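Local coordinates for CBS domain-containing protein (Thermoplasma acidophilum DSM 1728, PDB 1PVM) that is of unknown function but joins a pair of CBS domains to a zinc ribbon-like, metal-binding domain, at residues 109-114 with 120-125; 86-91 with 95-100; 163-166 with 170-173. All blocks are in the same frame, centred on the assembly; numbering follows the deposited sequence.

In the fold
Interactions 1 and 2 belong to one CBS domain and hold one sheet: strands 108-112 and 87-89 are neighbours in it, and a backbone hydrogen bond from S90 N to V112 O, 2.9 Å, links the two contacts directly. Both are buried. Interaction 1 is strand against strand, with backbone hydrogen bonds between small and branched apolar residues; interaction 2 sets a helix on that sheet, with valines and one tyrosine doing the work. Interaction 3 lies about 32 Å away, centre to centre, from interaction 1, in the metal-binding domain at the other side of the chain's centre. It too is a hairpin, but a surface one, with bulged pairing and an exposed lysine and tyrosine.

Interaction 1. Residues 109-114 with 120-125; sequences CAVVDD and GIVTLT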
loop_
_atom_site.group_PDB
_atom_site.type_symbol
_atom_site.label_atom_id
_atom_site.label_comp_id
_atom_site.label_asym_id
_atom_site.label_seq_id
_atom_site.Cartn_x
_atom_site.Cartn_y
_atom_site.Cartn_z
ATOM N N CYS B 109 8.967 -5.188 -8.362
ATOM C CA CYS B 109 10.014 -6.175 -8.149
ATOM C C CYS B 109 11.341 -5.569 -8.562
ATOM O O CYS B 109 11.380 -4.511 -9.187
ATOM C CB CYS B 109 9.747 -7.449 -8.965
ATOM S SG CYS B 109 9.888 -7.260 -10.762
ATOM N N ALA B 110 12.431 -6.237 -8.204
ATOM C CA ALA B 110 13.754 -5.750 -8.552
ATOM C C ALA B 110 14.084 -6.193 -9.967
ATOM O O ALA B 110 13.449 -7.097 -10.510
ATOM C CB ALA B 110 14.791 -6.304 -7.577
ATOM N N VAL B 111 15.065 -5.530 -10.564
ATOM C CA VAL B 111 15.522 -5.871 -11.903
ATOM C C VAL B 111 16.999 -6.200 -11.732
ATOM O O VAL B 111 17.735 -5.433 -11.106
ATOM C CB VAL B 111 15.379 -4.681 -12.873
ATOM C CG1 VAL B 111 15.912 -5.066 -14.252
ATOM C CG2 VAL B 111 13.916 -4.247 -12.957
ATOM N N VAL B 112 17.426 -7.350 -12.249
ATOM C CA VAL B 112 18.826 -7.746 -12.134
ATOM C C VAL B 112 19.447 -7.881 -13.517
ATOM O O VAL B 112 18.752 -8.201 -14.488
ATOM C CB VAL B 112 18.991 -9.100 -11.371
ATOM C CG1 VAL B 112 18.566 -8.934 -9.919
ATOM C CG2 VAL B 112 18.166 -10.204 -12.044
ATOM N N ASP B 113 20.745 -7.616 -13.614
ATOM C CA ASP B 113 21.423 -7.755 -14.895
ATOM C C ASP B 113 21.938 -9.185 -15.034
ATOM O O ASP B 113 21.775 -10.009 -14.129
ATOM C CB ASP B 113 22.583 -6.759 -15.036
ATOM C CG ASP B 113 23.634 -6.908 -13.947
ATOM O OD1 ASP B 113 23.634 -7.935 -13.235
ATOM O OD2 ASP B 113 24.479 -5.992 -13.815
ATOM N N ASP B 114 22.553 -9.472 -16.175
ATOM C CA ASP B 114 23.092 -10.796 -16.460
ATOM C C ASP B 114 23.933 -11.340 -15.296
ATOM O O ASP B 114 23.704 -12.457 -14.832
ATOM C CB ASP B 114 23.909 -10.733 -17.755
ATOM C CG ASP B 114 24.335 -12.095 -18.244
ATOM O OD1 ASP B 114 25.290 -12.666 -17.678
ATOM O OD2 ASP B 114 23.707 -12.598 -19.197
ATOM N N GLY B 120 17.884 -2.041 -10.480
ATOM C CA GLY B 120 16.759 -1.137 -10.343
ATOM C C GLY B 120 15.524 -1.810 -9.802
ATOM O O GLY B 120 15.548 -2.979 -9.431
ATOM N N ILE B 121 14.443 -1.047 -9.723
ATOM C CA ILE B 121 13.168 -1.579 -9.273
ATOM C C ILE B 121 12.152 -1.104 -10.295
ATOM O O ILE B 121 12.226 0.034 -10.762
ATOM C CB ILE B 121 12.772 -1.055 -7.867
ATOM C CG1 ILE B 121 13.674 -1.694 -6.805
ATOM C CG2 ILE B 121 11.296 -1.365 -7.583
ATOM C CD1 ILE B 121 13.339 -1.290 -5.384
ATOM N N VAL B 122 11.232 -1.986 -10.671
ATOM C CA VAL B 122 10.183 -1.638 -11.626
ATOM C C VAL B 122 8.834 -1.810 -10.920
ATOM O O VAL B 122 8.614 -2.786 -10.199
ATOM C CB VAL B 122 10.255 -2.529 -12.900
ATOM C CG1 VAL B 122 10.116 -3.999 -12.534
ATOM C CG2 VAL B 122 9.178 -2.102 -13.895
ATOM N N THR B 123 7.946 -0.842 -11.113
ATOM C CA THR B 123 6.629 -0.857 -10.484
ATOM C C THR B 123 5.514 -0.861 -11.516
ATOM O O THR B 123 5.749 -0.642 -12.701
ATOM C CB THR B 123 6.410 0.398 -9.631
ATOM O OG1 THR B 123 6.378 1.545 -10.495
ATOM C CG2 THR B 123 7.526 0.563 -8.606
ATOM N N LEU B 124 4.291 -1.087 -11.051
ATOM C CA LEU B 124 3.139 -1.072 -11.938
ATOM C C LEU B 124 3.024 0.307 -12.585
ATOM O O LEU B 124 2.629 0.422 -13.740
ATOM C CB LEU B 124 1.853 -1.373 -11.162
ATOM C CG LEU B 124 0.555 -1.193 -11.960
ATOM C CD1 LEU B 124 0.528 -2.149 -13.146
ATOM C CD2 LEU B 124 -0.631 -1.446 -11.052
ATOM N N THR B 125 3.363 1.356 -11.839
ATOM C CA THR B 125 3.286 2.704 -12.394
ATOM C C THR B 125 4.207 2.827 -13.608
ATOM O O THR B 125 3.813 3.375 -14.643
ATOM C CB THR B 125 3.674 3.779 -11.356
ATOM O OG1 THR B 125 2.815 3.676 -10.215
ATOM C CG2 THR B 125 3.520 5.176 -11.961
#
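The flat groups where C109, A110 and V111 meet G120, I121 and V122 are peptide units of two paired strands, without any ring. One face of the sheet carries C109, V111 and V122; the other carries A110 and I121. Between the strands, N-H and C=O groups face each other. C109 and V122 form a hydrogen-bonded antiparallel pair, with C109 N to V122 O at 3.0 Å and V122 N to C109 O at 2.9 Å, the latter almost straight. A110 and I121 follow as a non-hydrogen-bonded pair, their CA atoms 4.3 Å apart, the usual closeness of such a pair; the small A110 packs against I85 and V118. Beyond them V111 N reaches G120 O at 2.8 Å from above the carbonyl plane, 43° out of it, while the return bond from G120 N to V111 O is weak. G120, almost fully extended, puts no side chain on V111's face. The strands are thus one twisted beta hairpin of the CBS domain, the axes of strands 109-112 and 120-123 at 134°. Its turn end carries a salt bridge from D113 to R117. On the cysteine-valine face, V122 CG1 sits between its own backbone N and carbonyl carbon (chi1 59°), a rotation that brings it 3.7 Å from C109 SG and 3.8 Å from V111 CG2. V111 and V122 cross at about a right angle. Helix 94-104 covers this face: Y100 and L101 meet C109, whose small thiol fits there, and V97 meets the compact, beta-branched V122. On the other face I121 CG2 lies 3.5 Å from C109 O. T123 OG1 caps a backbone N in the first turn of helix 124-127 while T123 N hydrogen-bonds to D126 OD1, the reciprocal pattern of a capping box.

Interaction 2. Residues 86-91 with 95-100; sequences PKVKSD and KDVAAY
This is a buried helix-on-sheet contact in which V88 and the backbone round K87 meet V97 and Y100, inside a beta-alpha-beta unit of the CBS domain. Strand 87-89 leads into helix 94-104, whose residues 95-100 run back almost antiparallel to it (159°, axes 9.3 Å apart) before strand 108-112 returns beside the first. V88 bonds by its backbone to A110 and V112 and turns its side chain toward the helix. A valine suits this place, since its two methyls divide the work: CG2 lies 4.1 Å from V97 CG2, the two side chains crossing at about a right angle, and CG1 lies 3.5 Å from Y100 CD2, meeting the ring obliquely. V97 also packs on V11 and Y92, so this apolar patch continues beyond the strand.

The CG of Y100 stands anti to the backbone N (chi1 176°), which extends the ring from the helix to the start of the strand. There the hydroxyl serves as acceptor for K87 N, 3.0 Å from OH with a bent N-H...O angle of 142°. Tyrosine fits because it combines a flat apolar surface for V88 with a polar end for a strand amide. A valine in its place would probably leave K87 N without this acceptor and open a gap between V88 and P86. The side chain of K87 leaves the backbone away from the helix, as expected for an exposed lysine. P86 CB lies at the edge of the ring, near its plane and 3.7 Å from Y100 OH, whereas K87 O is over one face, 3.4 Å above the plane and offset toward the rim.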
loop_
_atom_site.group_PDB
_atom_site.type_symbol
_atom_site.label_atom_id
_atom_site.label_comp_id
_atom_site.label_asym_id
_atom_site.label_seq_id
_atom_site.Cartn_x
_atom_site.Cartn_y
_atom_site.Cartn_z
ATOM N N PRO B 86 12.139 -10.548 -5.036
ATOM C CA PRO B 86 11.393 -10.777 -6.283
ATOM C C PRO B 86 12.181 -10.075 -7.381
ATOM O O PRO B 86 12.618 -8.939 -7.196
ATOM C CB PRO B 86 10.054 -10.090 -6.023
ATOM C CG PRO B 86 9.904 -10.168 -4.532
ATOM C CD PRO B 86 11.301 -9.864 -4.036
ATOM N N LYS B 87 12.367 -10.723 -8.524
ATOM C CA LYS B 87 13.151 -10.080 -9.567
ATOM C C LYS B 87 12.938 -10.618 -10.974
ATOM O O LYS B 87 12.468 -11.741 -11.165
ATOM C CB LYS B 87 14.635 -10.190 -9.209
ATOM C CG LYS B 87 15.170 -11.619 -9.228
ATOM C CD LYS B 87 16.576 -11.692 -8.638
ATOM C CE LYS B 87 17.250 -13.014 -8.972
ATOM N NZ LYS B 87 16.425 -14.174 -8.572
ATOM N N VAL B 88 13.285 -9.785 -11.953
ATOM C CA VAL B 88 13.202 -10.138 -13.368
ATOM C C VAL B 88 14.510 -9.666 -14.005
ATOM O O VAL B 88 15.189 -8.794 -13.459
ATOM C CB VAL B 88 12.019 -9.433 -14.090
ATOM C CG1 VAL B 88 10.695 -9.897 -13.506
ATOM C CG2 VAL B 88 12.161 -7.918 -13.990
ATOM N N LYS B 89 14.874 -10.252 -15.141
ATOM C CA LYS B 89 16.094 -9.858 -15.836
ATOM C C LYS B 89 15.892 -8.537 -16.562
ATOM O O LYS B 89 14.788 -8.228 -17.019
ATOM C CB LYS B 89 16.519 -10.942 -16.826
ATOM C CG LYS B 89 17.168 -12.142 -16.163
ATOM C CD LYS B 89 18.499 -11.747 -15.522
ATOM C CE LYS B 89 19.161 -12.922 -14.807
ATOM N NZ LYS B 89 20.512 -12.570 -14.271
ATOM N N SER B 90 16.971 -7.764 -16.675
ATOM C CA SER B 90 16.926 -6.455 -17.320
ATOM C C SER B 90 16.511 -6.478 -18.787
ATOM O O SER B 90 16.109 -5.449 -19.328
ATOM C CB SER B 90 18.283 -5.759 -17.190
ATOM O OG SER B 90 19.299 -6.499 -17.844
ATOM N N ASP B 91 16.602 -7.636 -19.434
ATOM C CA ASP B 91 16.224 -7.719 -20.842
ATOM C C ASP B 91 14.766 -8.127 -21.066
ATOM O O ASP B 91 14.315 -8.250 -22.202
ATOM C CB ASP B 91 17.175 -8.661 -21.594
ATOM C CG ASP B 91 17.068 -10.103 -21.138
ATOM O OD1 ASP B 91 16.500 -10.364 -20.053
ATOM O OD2 ASP B 91 17.570 -10.985 -21.869
ATOM N N LYS B 95 5.886 -7.052 -21.097
ATOM C CA LYS B 95 4.885 -8.117 -21.064
ATOM C C LYS B 95 5.313 -9.253 -20.132
ATOM O O LYS B 95 4.494 -9.802 -19.396
ATOM C CB LYS B 95 4.648 -8.677 -22.469
ATOM C CG LYS B 95 3.740 -9.897 -22.476
ATOM C CD LYS B 95 3.770 -10.640 -23.804
ATOM C CE LYS B 95 2.919 -11.902 -23.729
ATOM N NZ LYS B 95 2.991 -12.720 -24.975
ATOM N N ASP B 96 6.598 -9.598 -20.178
ATOM C CA ASP B 96 7.162 -10.655 -19.343
ATOM C C ASP B 96 7.171 -10.230 -17.875
ATOM O O ASP B 96 6.960 -11.047 -16.980
ATOM C CB ASP B 96 8.594 -10.964 -19.784
ATOM C CG ASP B 96 8.675 -11.408 -21.233
ATOM O OD1 ASP B 96 9.792 -11.396 -21.795
ATOM O OD2 ASP B 96 7.629 -11.775 -21.805
ATOM N N VAL B 97 7.425 -8.949 -17.632
ATOM C CA VAL B 97 7.452 -8.436 -16.270
ATOM C C VAL B 97 6.039 -8.472 -15.695
ATOM O O VAL B 97 5.837 -8.849 -14.542
ATOM C CB VAL B 97 7.991 -6.990 -16.231
ATOM C CG1 VAL B 97 8.065 -6.495 -14.786
ATOM C CG2 VAL B 97 9.368 -6.948 -16.865
ATOM N N ALA B 98 5.063 -8.089 -16.509
ATOM C CA ALA B 98 3.671 -8.095 -16.083
ATOM C C ALA B 98 3.258 -9.498 -15.636
ATOM O O ALA B 98 2.645 -9.669 -14.577
ATOM C CB ALA B 98 2.774 -7.618 -17.222
ATOM N N ALA B 99 3.590 -10.499 -16.447
ATOM C CA ALA B 99 3.253 -11.881 -16.126
ATOM C C ALA B 99 3.913 -12.323 -14.819
ATOM O O ALA B 99 3.305 -13.040 -14.023
ATOM C CB ALA B 99 3.679 -12.797 -17.264
ATOM N N TYR B 100 5.157 -11.897 -14.602
ATOM C CA TYR B 100 5.879 -12.258 -13.382
ATOM C C TYR B 100 5.213 -11.634 -12.161
ATOM O O TYR B 100 4.987 -12.301 -11.154
ATOM C CB TYR B 100 7.334 -11.787 -13.449
ATOM C CG TYR B 100 8.096 -12.043 -12.162
ATOM C CD1 TYR B 100 8.558 -13.321 -11.836
ATOM C CD2 TYR B 100 8.318 -11.012 -11.251
ATOM C CE1 TYR B 100 9.225 -13.562 -10.629
ATOM C CE2 TYR B 100 8.981 -11.241 -10.041
ATOM C CZ TYR B 100 9.430 -12.516 -9.738
ATOM O OH TYR B 100 10.083 -12.735 -8.545
#

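Interaction 3. Residues 163-166 with 170-173; sequences VYNE and IKVF
Two backbone hydrogen bonds of V163 tie these strands together. V163 O accepts K171 N at 2.8 Å, and V163 N donates to V172 O at 3.0 Å; the first is the straighter, at 153°. V163 therefore faces two successive residues, K171 and V172, whereas its neighbour Y164 pairs with I170 in a non-hydrogen-bonded position, their CA atoms 4.6 Å apart. The extra residue is K171, whose helix-like backbone (phi -75°, psi -47°) is that of a classic beta bulge. Its CB stays 3.6 Å from V163 O, but the chain bends at chi2 and carries the ammonium end away, a reasonable place for a long charged residue at the surface.

The two strands form a hairpin of the small zinc ribbon-like domain. Strand 170-175 runs on to C175, which with C152, C155 and C180 binds a mercury(II) ion in this crystal; iron has been seen at the same four cysteines, and zinc is predicted there. The side chain of V172 is about 9 Å from that of C175, so this packing lies near the metal site in the same strand but supplies no ligand.

Side chains then close the two faces of the hairpin. V163 and V172 lie side by side and point the same way, with V163 CB 3.9 Å from V172 CG2; short branched chains suit this partly exposed strip. On the other face Y164 and I170 also run alongside each other. Y164 CE2 is 3.6 Å from I170 CG1, the ring being met obliquely. The hairpin leans on the chain at and just after helix 58-65, where the buried I170 packs on P67 and F173 makes a cation-pi contact with R64.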
loop_
_atom_site.group_PDB
_atom_site.type_symbol
_atom_site.label_atom_id
_atom_site.label_comp_id
_atom_site.label_asym_id
_atom_site.label_seq_id
_atom_site.Cartn_x
_atom_site.Cartn_y
_atom_site.Cartn_z
ATOM N N VAL B 163 1.936 -18.764 11.660
ATOM C CA VAL B 163 1.466 -19.561 12.794
ATOM C C VAL B 163 0.774 -18.548 13.711
ATOM O O VAL B 163 1.424 -17.662 14.273
ATOM C CB VAL B 163 2.615 -20.236 13.567
ATOM C CG1 VAL B 163 2.052 -20.959 14.784
ATOM C CG2 VAL B 163 3.353 -21.219 12.660
ATOM N N TYR B 164 -0.543 -18.683 13.848
ATOM C CA TYR B 164 -1.345 -17.761 14.649
ATOM C C TYR B 164 -1.671 -18.242 16.053
ATOM O O TYR B 164 -1.668 -19.444 16.321
ATOM C CB TYR B 164 -2.673 -17.482 13.945
ATOM C CG TYR B 164 -2.563 -17.002 12.517
ATOM C CD1 TYR B 164 -2.590 -17.902 11.451
ATOM C CD2 TYR B 164 -2.458 -15.643 12.232
ATOM C CE1 TYR B 164 -2.522 -17.459 10.132
ATOM C CE2 TYR B 164 -2.388 -15.190 10.922
ATOM C CZ TYR B 164 -2.421 -16.098 9.877
ATOM O OH TYR B 164 -2.363 -15.639 8.581
ATOM N N ASN B 165 -1.953 -17.290 16.946
ATOM C CA ASN B 165 -2.351 -17.622 18.311
ATOM C C ASN B 165 -3.833 -17.259 18.456
ATOM O O ASN B 165 -4.473 -16.896 17.468
ATOM C CB ASN B 165 -1.480 -16.903 19.352
ATOM C CG ASN B 165 -1.614 -15.392 19.320
ATOM O OD1 ASN B 165 -0.827 -14.685 19.963
ATOM N ND2 ASN B 165 -2.604 -14.884 18.592
ATOM N N GLU B 166 -4.380 -17.355 19.666
ATOM C CA GLU B 166 -5.803 -17.078 19.876
ATOM C C GLU B 166 -6.259 -15.650 19.586
ATOM O O GLU B 166 -7.457 -15.402 19.386
ATOM C CB GLU B 166 -6.206 -17.460 21.300
ATOM C CG GLU B 166 -5.545 -16.645 22.397
ATOM C CD GLU B 166 -5.818 -17.222 23.780
ATOM O OE1 GLU B 166 -7.001 -17.498 24.089
ATOM O OE2 GLU B 166 -4.852 -17.397 24.554
ATOM N N ILE B 170 0.281 -13.127 14.491
ATOM C CA ILE B 170 1.220 -14.039 13.856
ATOM C C ILE B 170 2.352 -14.171 14.868
ATOM O O ILE B 170 3.063 -13.200 15.142
ATOM C CB ILE B 170 1.796 -13.471 12.535
ATOM C CG1 ILE B 170 0.725 -13.511 11.445
ATOM C CG2 ILE B 170 3.017 -14.279 12.105
ATOM C CD1 ILE B 170 1.201 -13.023 10.098
ATOM N N LYS B 171 2.499 -15.359 15.447
ATOM C CA LYS B 171 3.554 -15.582 16.426
ATOM C C LYS B 171 4.905 -15.706 15.737
ATOM O O LYS B 171 5.887 -15.099 16.155
ATOM C CB LYS B 171 3.268 -16.844 17.243
ATOM C CG LYS B 171 2.737 -16.553 18.631
ATOM C CD LYS B 171 3.717 -15.671 19.384
ATOM C CE LYS B 171 3.261 -15.400 20.793
ATOM N NZ LYS B 171 4.125 -14.384 21.430
ATOM N N VAL B 172 4.937 -16.505 14.679
ATOM C CA VAL B 172 6.146 -16.715 13.896
ATOM C C VAL B 172 5.707 -17.184 12.523
ATOM O O VAL B 172 4.528 -17.458 12.296
ATOM C CB VAL B 172 7.053 -17.861 14.469
ATOM C CG1 VAL B 172 7.464 -17.571 15.901
ATOM C CG2 VAL B 172 6.325 -19.197 14.378
ATOM N N PHE B 173 6.665 -17.244 11.606
ATOM C CA PHE B 173 6.426 -17.788 10.282
ATOM C C PHE B 173 7.315 -19.014 10.381
ATOM O O PHE B 173 8.482 -18.915 10.766
ATOM C CB PHE B 173 6.890 -16.849 9.164
ATOM C CG PHE B 173 5.826 -15.885 8.714
ATOM C CD1 PHE B 173 5.656 -14.663 9.360
ATOM C CD2 PHE B 173 4.955 -16.225 7.684
ATOM C CE1 PHE B 173 4.630 -13.794 8.991
ATOM C CE2 PHE B 173 3.924 -15.358 7.310
ATOM C CZ PHE B 173 3.765 -14.141 7.970
#